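Local coordinates for protein 4-alpha-glucanotransferase (Streptococcus agalactiae, PDB 6M6T) that is an amylomaltase of the TIM-barrel clan, an enzyme built around a parallel beta barrel and seen here with glycan bound in its pocket, at residues W44-L49 with K288-L293; K108-L113 with K186-T191; A116-L121 with L181-K186. One frame throughout, in Å; residues are numbered along the deposited sequence.

Contact 1 (W44-L49 with K288-L293); sequences WQILPL and KMYDYL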
# COMPACT_ATOMS: atom_id res chain seq x y z
N TRP A 44 4.58 12.02 3.83
CA TRP A 44 4.75 10.66 4.35
C TRP A 44 4.03 9.76 3.35
O TRP A 44 2.80 9.84 3.21
CB TRP A 44 4.14 10.51 5.75
CG TRP A 44 4.42 9.20 6.42
CD1 TRP A 44 5.09 8.14 5.88
CD2 TRP A 44 4.07 8.80 7.77
NE1 TRP A 44 5.16 7.11 6.79
CE2 TRP A 44 4.56 7.49 7.96
CE3 TRP A 44 3.41 9.43 8.83
CZ2 TRP A 44 4.40 6.80 9.15
CZ3 TRP A 44 3.24 8.72 10.00
CH2 TRP A 44 3.73 7.42 10.15
N GLN A 45 4.79 8.92 2.63
CA GLN A 45 4.18 7.90 1.78
C GLN A 45 4.12 6.59 2.56
O GLN A 45 5.15 6.09 3.04
CB GLN A 45 4.95 7.71 0.48
CG GLN A 45 4.21 6.79 -0.53
CD GLN A 45 4.72 6.94 -1.96
OE1 GLN A 45 5.60 7.76 -2.26
NE2 GLN A 45 4.17 6.14 -2.86
N ILE A 46 2.93 6.03 2.67
CA ILE A 46 2.73 4.71 3.25
C ILE A 46 2.34 3.73 2.13
O ILE A 46 2.13 4.11 0.98
CB ILE A 46 1.68 4.73 4.38
CG1 ILE A 46 0.38 5.35 3.86
CG2 ILE A 46 2.19 5.53 5.59
CD1 ILE A 46 -0.87 4.86 4.55
N LEU A 47 2.28 2.44 2.50
CA LEU A 47 1.72 1.39 1.64
C LEU A 47 0.20 1.41 1.81
O LEU A 47 -0.36 2.32 2.41
CB LEU A 47 2.39 0.06 1.99
CG LEU A 47 3.91 0.02 1.77
CD1 LEU A 47 4.31 -1.39 1.38
CD2 LEU A 47 4.42 1.00 0.73
N PRO A 48 -0.53 0.49 1.18
CA PRO A 48 -1.98 0.49 1.40
C PRO A 48 -2.31 0.05 2.82
O PRO A 48 -1.60 -0.75 3.43
CB PRO A 48 -2.52 -0.50 0.37
CG PRO A 48 -1.47 -0.62 -0.64
CD PRO A 48 -0.19 -0.47 0.11
N LEU A 49 -3.40 0.59 3.33
CA LEU A 49 -3.88 0.23 4.66
C LEU A 49 -4.90 -0.90 4.62
O LEU A 49 -5.65 -1.10 5.58
CB LEU A 49 -4.46 1.47 5.33
CG LEU A 49 -3.46 2.62 5.35
CD1 LEU A 49 -4.00 3.76 6.18
CD2 LEU A 49 -2.09 2.12 5.86
N LYS A 288 -10.48 10.82 0.25
CA LYS A 288 -10.77 11.14 1.65
C LYS A 288 -9.82 10.42 2.61
O LYS A 288 -9.47 10.96 3.66
CB LYS A 288 -12.23 10.82 2.02
CG LYS A 288 -12.59 11.38 3.41
CD LYS A 288 -13.94 10.90 3.98
CE LYS A 288 -14.04 11.19 5.50
NZ LYS A 288 -15.22 12.03 5.88
N MET A 289 -9.38 9.20 2.27
CA MET A 289 -8.48 8.49 3.16
C MET A 289 -7.12 9.17 3.24
O MET A 289 -6.41 9.03 4.23
CB MET A 289 -8.31 7.04 2.69
CG MET A 289 -9.28 6.05 3.35
SD MET A 289 -9.05 5.76 5.13
CE MET A 289 -7.31 5.30 5.24
N TYR A 290 -6.75 9.93 2.21
CA TYR A 290 -5.39 10.43 2.10
C TYR A 290 -5.42 11.89 1.70
O TYR A 290 -6.48 12.52 1.58
CB TYR A 290 -4.61 9.58 1.09
CG TYR A 290 -4.73 8.11 1.40
CD1 TYR A 290 -4.29 7.59 2.62
CD2 TYR A 290 -5.30 7.24 0.49
CE1 TYR A 290 -4.40 6.23 2.91
CE2 TYR A 290 -5.41 5.88 0.78
CZ TYR A 290 -4.96 5.39 1.98
OH TYR A 290 -5.07 4.04 2.24
N ASP A 291 -4.22 12.45 1.53
CA ASP A 291 -4.04 13.77 0.96
C ASP A 291 -3.58 13.69 -0.50
O ASP A 291 -3.92 14.57 -1.31
CB ASP A 291 -3.03 14.58 1.78
CG ASP A 291 -3.34 14.59 3.29
OD1 ASP A 291 -4.37 15.17 3.71
OD2 ASP A 291 -2.53 14.02 4.08
N TYR A 292 -2.82 12.65 -0.84
CA TYR A 292 -2.38 12.41 -2.20
C TYR A 292 -2.51 10.92 -2.46
O TYR A 292 -1.95 10.12 -1.71
CB TYR A 292 -0.93 12.86 -2.41
CG TYR A 292 -0.79 14.29 -2.86
CD1 TYR A 292 -0.90 15.33 -1.96
CD2 TYR A 292 -0.56 14.60 -4.19
CE1 TYR A 292 -0.79 16.64 -2.36
CE2 TYR A 292 -0.45 15.92 -4.61
CZ TYR A 292 -0.57 16.94 -3.69
OH TYR A 292 -0.45 18.24 -4.11
N LEU A 293 -3.23 10.54 -3.52
CA LEU A 293 -3.44 9.14 -3.84
C LEU A 293 -2.49 8.71 -4.95
O LEU A 293 -2.35 9.39 -5.97
CB LEU A 293 -4.88 8.89 -4.27
CG LEU A 293 -5.31 7.43 -4.40
CD1 LEU A 293 -5.60 6.82 -3.01
CD2 LEU A 293 -6.51 7.31 -5.34

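Contact 2 (K108-L113 with K186-T191); sequences KRRPVL and KYHEVT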
# COMPACT_ATOMS: atom_id res chain seq x y z
N LYS A 108 -2.34 -13.81 17.91
CA LYS A 108 -2.16 -13.24 19.24
C LYS A 108 -2.95 -11.96 19.48
O LYS A 108 -3.18 -11.61 20.64
CB LYS A 108 -0.67 -12.99 19.51
CG LYS A 108 0.15 -14.27 19.64
CD LYS A 108 1.30 -14.12 20.63
CE LYS A 108 2.11 -15.41 20.72
NZ LYS A 108 2.41 -15.95 19.37
N ARG A 109 -3.36 -11.24 18.44
CA ARG A 109 -4.10 -10.02 18.71
C ARG A 109 -5.55 -10.27 19.06
O ARG A 109 -6.21 -9.37 19.60
CB ARG A 109 -4.05 -9.08 17.50
CG ARG A 109 -2.66 -8.72 17.06
CD ARG A 109 -2.71 -7.84 15.81
NE ARG A 109 -3.30 -6.53 16.07
CZ ARG A 109 -2.66 -5.52 16.64
NH1 ARG A 109 -1.40 -5.67 17.04
NH2 ARG A 109 -3.28 -4.36 16.82
N ARG A 110 -6.06 -11.48 18.79
CA ARG A 110 -7.51 -11.67 18.72
C ARG A 110 -8.19 -11.63 20.09
O ARG A 110 -9.20 -10.93 20.22
CB ARG A 110 -7.82 -12.95 17.95
CG ARG A 110 -9.27 -13.12 17.61
CD ARG A 110 -9.74 -11.96 16.79
NE ARG A 110 -11.16 -12.03 16.45
CZ ARG A 110 -11.68 -12.82 15.51
NH1 ARG A 110 -10.90 -13.63 14.80
NH2 ARG A 110 -12.99 -12.79 15.29
N PRO A 111 -7.73 -12.37 21.12
CA PRO A 111 -8.28 -12.14 22.47
C PRO A 111 -8.36 -10.67 22.87
O PRO A 111 -9.37 -10.22 23.43
CB PRO A 111 -7.29 -12.89 23.38
CG PRO A 111 -6.10 -13.22 22.50
CD PRO A 111 -6.70 -13.41 21.14
N VAL A 112 -7.31 -9.90 22.55
CA VAL A 112 -7.22 -8.49 22.96
C VAL A 112 -8.26 -7.64 22.24
O VAL A 112 -8.99 -6.85 22.87
CB VAL A 112 -5.80 -7.97 22.68
CG1 VAL A 112 -5.65 -6.55 23.22
CG2 VAL A 112 -4.74 -8.93 23.22
N LEU A 113 -8.31 -7.75 20.91
CA LEU A 113 -9.29 -7.00 20.14
C LEU A 113 -10.71 -7.40 20.54
O LEU A 113 -11.60 -6.54 20.64
CB LEU A 113 -9.07 -7.21 18.63
CG LEU A 113 -7.82 -6.58 17.97
CD1 LEU A 113 -7.46 -7.26 16.65
CD2 LEU A 113 -8.00 -5.09 17.75
N LYS A 186 -20.55 -8.24 14.27
CA LYS A 186 -20.39 -6.99 15.02
C LYS A 186 -18.94 -6.79 15.46
O LYS A 186 -18.46 -5.65 15.49
CB LYS A 186 -21.33 -6.98 16.23
CG LYS A 186 -21.52 -5.61 16.85
CD LYS A 186 -22.99 -5.32 17.18
CE LYS A 186 -23.79 -4.88 15.96
NZ LYS A 186 -23.15 -3.75 15.24
N TYR A 187 -18.23 -7.88 15.77
CA TYR A 187 -16.81 -7.74 16.07
C TYR A 187 -16.07 -7.00 14.96
O TYR A 187 -15.32 -6.04 15.22
CB TYR A 187 -16.17 -9.12 16.31
CG TYR A 187 -14.68 -9.06 16.22
CD1 TYR A 187 -14.02 -9.24 15.00
CD2 TYR A 187 -13.91 -8.76 17.34
CE1 TYR A 187 -12.64 -9.14 14.89
CE2 TYR A 187 -12.52 -8.65 17.25
CZ TYR A 187 -11.89 -8.85 16.02
OH TYR A 187 -10.52 -8.76 15.91
N HIS A 188 -16.26 -7.44 13.70
CA HIS A 188 -15.48 -6.89 12.59
C HIS A 188 -15.93 -5.49 12.24
O HIS A 188 -15.10 -4.66 11.83
CB HIS A 188 -15.61 -7.78 11.36
CG HIS A 188 -14.84 -9.07 11.47
ND1 HIS A 188 -13.48 -9.14 11.30
CD2 HIS A 188 -15.26 -10.33 11.69
CE1 HIS A 188 -13.09 -10.39 11.43
NE2 HIS A 188 -14.15 -11.14 11.66
N GLU A 189 -17.22 -5.20 12.40
CA GLU A 189 -17.68 -3.81 12.30
C GLU A 189 -16.93 -2.92 13.28
O GLU A 189 -16.44 -1.84 12.91
CB GLU A 189 -19.18 -3.72 12.57
CG GLU A 189 -19.99 -3.61 11.31
CD GLU A 189 -21.35 -4.28 11.40
OE1 GLU A 189 -22.08 -4.10 12.42
OE2 GLU A 189 -21.66 -5.03 10.45
N VAL A 190 -16.84 -3.36 14.53
CA VAL A 190 -16.27 -2.52 15.57
C VAL A 190 -14.77 -2.37 15.36
O VAL A 190 -14.21 -1.28 15.56
CB VAL A 190 -16.64 -3.09 16.96
CG1 VAL A 190 -15.84 -2.41 18.06
CG2 VAL A 190 -18.14 -2.93 17.24
N THR A 191 -14.10 -3.43 14.93
CA THR A 191 -12.68 -3.26 14.63
C THR A 191 -12.47 -2.28 13.47
O THR A 191 -11.52 -1.50 13.49
CB THR A 191 -12.00 -4.61 14.34
OG1 THR A 191 -12.70 -5.31 13.30
CG2 THR A 191 -11.97 -5.45 15.60

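Contact 3 (A116-L121 with L181-K186); sequences AVKNFL and LSEVIK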
# COMPACT_ATOMS: atom_id res chain seq x y z
N ALA A 116 -11.60 -5.69 23.74
CA ALA A 116 -11.90 -4.27 23.51
C ALA A 116 -13.26 -4.07 22.84
O ALA A 116 -13.97 -3.11 23.16
CB ALA A 116 -10.80 -3.64 22.67
N VAL A 117 -13.63 -4.94 21.90
CA VAL A 117 -14.92 -4.79 21.22
C VAL A 117 -16.08 -5.11 22.17
O VAL A 117 -17.11 -4.42 22.17
CB VAL A 117 -14.95 -5.66 19.95
CG1 VAL A 117 -16.35 -5.70 19.35
CG2 VAL A 117 -13.93 -5.15 18.92
N LYS A 118 -15.91 -6.14 23.01
CA LYS A 118 -16.88 -6.46 24.06
C LYS A 118 -17.06 -5.30 25.03
O LYS A 118 -18.19 -5.01 25.44
CB LYS A 118 -16.43 -7.72 24.83
CG LYS A 118 -17.24 -8.06 26.09
CD LYS A 118 -16.80 -9.43 26.70
CE LYS A 118 -17.83 -10.56 26.45
NZ LYS A 118 -17.82 -11.14 25.05
N ASN A 119 -15.96 -4.63 25.41
CA ASN A 119 -16.08 -3.49 26.32
C ASN A 119 -16.63 -2.25 25.62
O ASN A 119 -17.34 -1.46 26.25
CB ASN A 119 -14.74 -3.16 26.97
CG ASN A 119 -14.30 -4.22 27.96
OD1 ASN A 119 -15.09 -4.67 28.79
ND2 ASN A 119 -13.04 -4.63 27.86
N PHE A 120 -16.31 -2.06 24.33
CA PHE A 120 -16.87 -0.93 23.61
C PHE A 120 -18.39 -1.04 23.47
O PHE A 120 -19.10 -0.04 23.58
CB PHE A 120 -16.25 -0.79 22.22
CG PHE A 120 -17.05 0.11 21.30
CD1 PHE A 120 -16.93 1.49 21.38
CD2 PHE A 120 -17.96 -0.42 20.39
CE1 PHE A 120 -17.68 2.33 20.56
CE2 PHE A 120 -18.72 0.41 19.58
CZ PHE A 120 -18.57 1.79 19.67
N LEU A 121 -18.91 -2.26 23.23
CA LEU A 121 -20.35 -2.37 23.03
C LEU A 121 -21.15 -2.10 24.31
O LEU A 121 -22.28 -1.60 24.22
CB LEU A 121 -20.70 -3.75 22.47
CG LEU A 121 -20.22 -4.01 21.04
CD1 LEU A 121 -20.46 -5.47 20.69
CD2 LEU A 121 -20.89 -3.06 20.02
N LEU A 181 -24.56 -15.73 12.91
CA LEU A 181 -23.22 -15.22 13.18
C LEU A 181 -23.21 -13.74 13.55
O LEU A 181 -22.22 -13.05 13.30
CB LEU A 181 -22.31 -15.45 11.97
CG LEU A 181 -21.97 -16.87 11.52
CD1 LEU A 181 -21.45 -16.85 10.08
CD2 LEU A 181 -20.95 -17.54 12.47
N SER A 182 -24.29 -13.23 14.10
CA SER A 182 -24.36 -11.76 14.31
C SER A 182 -23.31 -11.19 15.27
O SER A 182 -23.03 -10.02 15.11
CB SER A 182 -25.75 -11.34 14.65
OG SER A 182 -26.11 -11.81 15.92
N GLU A 183 -22.74 -11.94 16.21
CA GLU A 183 -21.80 -11.37 17.16
C GLU A 183 -20.38 -11.28 16.59
O GLU A 183 -19.67 -10.29 16.82
CB GLU A 183 -21.82 -12.19 18.45
CG GLU A 183 -21.21 -11.49 19.66
CD GLU A 183 -20.28 -12.39 20.45
OE1 GLU A 183 -20.11 -13.57 20.05
OE2 GLU A 183 -19.71 -11.92 21.47
N VAL A 184 -19.96 -12.29 15.83
CA VAL A 184 -18.67 -12.19 15.17
C VAL A 184 -18.70 -11.17 14.04
O VAL A 184 -17.66 -10.63 13.66
CB VAL A 184 -18.22 -13.57 14.66
CG1 VAL A 184 -19.24 -14.13 13.68
CG2 VAL A 184 -16.84 -13.49 14.02
N ILE A 185 -19.88 -10.89 13.48
CA ILE A 185 -19.98 -9.81 12.51
C ILE A 185 -19.79 -8.47 13.19
O ILE A 185 -18.98 -7.63 12.76
CB ILE A 185 -21.32 -9.87 11.76
CG1 ILE A 185 -21.44 -11.11 10.89
CG2 ILE A 185 -21.51 -8.63 10.88
CD1 ILE A 185 -22.85 -11.31 10.35
N LYS A 186 -20.55 -8.24 14.27
CA LYS A 186 -20.39 -6.99 15.02
C LYS A 186 -18.94 -6.79 15.46
O LYS A 186 -18.46 -5.65 15.49
CB LYS A 186 -21.33 -6.98 16.23
CG LYS A 186 -21.52 -5.61 16.85
CD LYS A 186 -22.99 -5.32 17.18
CE LYS A 186 -23.79 -4.88 15.96
NZ LYS A 186 -23.15 -3.75 15.24

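Contact 1 (W44-L49 with K288-L293)
L49 and M289 are the pair with the nearest CA atoms, 9.6 Å from L49 CA to M289 CA, and the contact is made by side chains. Strand 43-45 runs out of the barrel sheet into the loop carrying I46 and L49, while 288-293 spans the end of helix 277-289, a short link and the start of strand 292-295. Both strands flank 212-217 in the parallel sheet.

The ring of Y290 is the centrepiece. L49 reaches it at the edge, near the ring plane, with CD1 4.1 Å from Y290 CE1, and the two side chains run past each other in opposite directions. Farther along, L49 CG sits 3.8 Å from Y290 OH. I46 CD1 comes to the same CE1 of Y290 at 4.1 Å, but from an oblique direction. With I46 CG1 lying between the backbone N and the carbonyl carbon (chi1 54°), CD1 is carried to the tyrosine, while CG2 is left over one face of the W44 indole, toward its rim, within the same segment. M289 bends at chi2 and chi3, which turns its methyl CE to within 3.8 Å of L49 CD1, while M289 CB lies over the centre of one face of the Y290 ring. F195 and W199 of helix 182-208 touch L49, and Y196 and F200 touch M289.

The junction is buried and almost wholly apolar; the phenol oxygen lies against L49 carbons and makes no hydrogen bond to 44-49. Dispersion and hydrophobic burial thus join the loop after strand 43-45 to the link between helix 277-289 and strand 292-295.

Contact 2 (K108-L113 with K186-T191)
Y187 meets R110 over one ring face and L113 at its edge. Its CB points toward helix 105-122, and with CG anti to the backbone N the ring is carried outward along that course. NE and NH2 of R110 lie over one face: Y187 CD1 is 3.7 Å from R110 NH2, and CE1 is near both nitrogens. On the far rim of the ring, CE2 has R110 NE over the face and the carbonyl carbon of L113 at the edge. CZ also faces R110 NE. At the tip, Y187 OH passes 3.5 Å from L113 CB and comes equally near L113 CD1; it also lies close to R110 NE, but at an angle too poor for a hydrogen bond.

The result is a cation-pi pair: R110 CZ is 4.2 Å from the centroid of the Y187 ring and 26° off its normal, with guanidinium and ring planes inclined by 34°. T191 CG2 packs on the opposite face. R110 NE also has a salt bridge to E114, which ties the arginine back to its own helix. The H188 ring presents a face to Y187 CD1, and its NE2 is hydrogen-bonded to E151.

The 108-113 and 186-191 parts of helices 105-122 and 182-208 meet almost at right angles (91°), their axes 12.2 Å apart. Helix 140-152, through A144 and M147 against H188, and helix 126-134, through L130 against V190, flank this buried crossing outside the barrel strands.

Contact 3 (A116-L121 with L181-K186)
V117 and K186 have the nearest CA atoms, 8.6 Å between V117 CA and K186 CA, where the short segments of helices 105-122 and 182-208 cross at 96° with their axes 11.4 Å apart. Such a crossing limits the meeting to a small patch near the start of the second helix, for which L181 occupies the N-cap position.

L121 provides the main apolar contact. Both of its methyls lie against the aliphatic part of K186: L121 CD1 is 4.0 Å from K186 CG, and L121 CD2 meets the same CG and also comes near CD of the lysine. The two side chains pass at a slant. K186 leaves its backbone with CG anti to N (chi1 -164°), then bends repeatedly, so that the methylenes lie against the leucine while the ammonium group is carried to a salt bridge with E189, one turn further along the same helix. V117 makes a looser contact, its CG1 4.4 Å from the carbonyl oxygen of K186.

At the exposed margin K118 and E183 approach. K118 NZ and E183 OE2 are 4.1 Å apart, beyond a salt bridge, so the attraction should be weak and softened by solvent. E183 also stands in the first turn of its helix, where a carboxylate is probably favoured by the helix dipole.

Towards the interior, V117 continues onto Y187, V190 and F194 of helix 182-208, and the F120 ring meets that of Y193 with planes about 35° apart. L130 of helix 126-134 touches K186, M129 of the same helix touches F120, and helix 140-152 receives V184 and I185 at A148. The crossing is therefore the solvent-facing margin of a cluster of helices that also includes 126-134 and 140-152.

Overall arrangement
Helix 182-208 connects all three sites. Contacts 2 and 3 lie on its first turns, with centres 8 Å apart, and merge into one interface with helix 105-122: V190 CG1 is 3.4 Å from V117 CG2, and K186 belongs to both. Farther along, the same helix packs against contact 1, beside the barrel strands. That contact is separate, its centre 24 Å from contact 2 and 28 Å from contact 3, with nearest atoms about 10 and 16 Å away. Contact 1 does not reach the glycan: the I46 side chain is about 13 Å from the bound 1,5-anhydro-D-glucitol, although P48 of the same loop touches the pocket residue Y59.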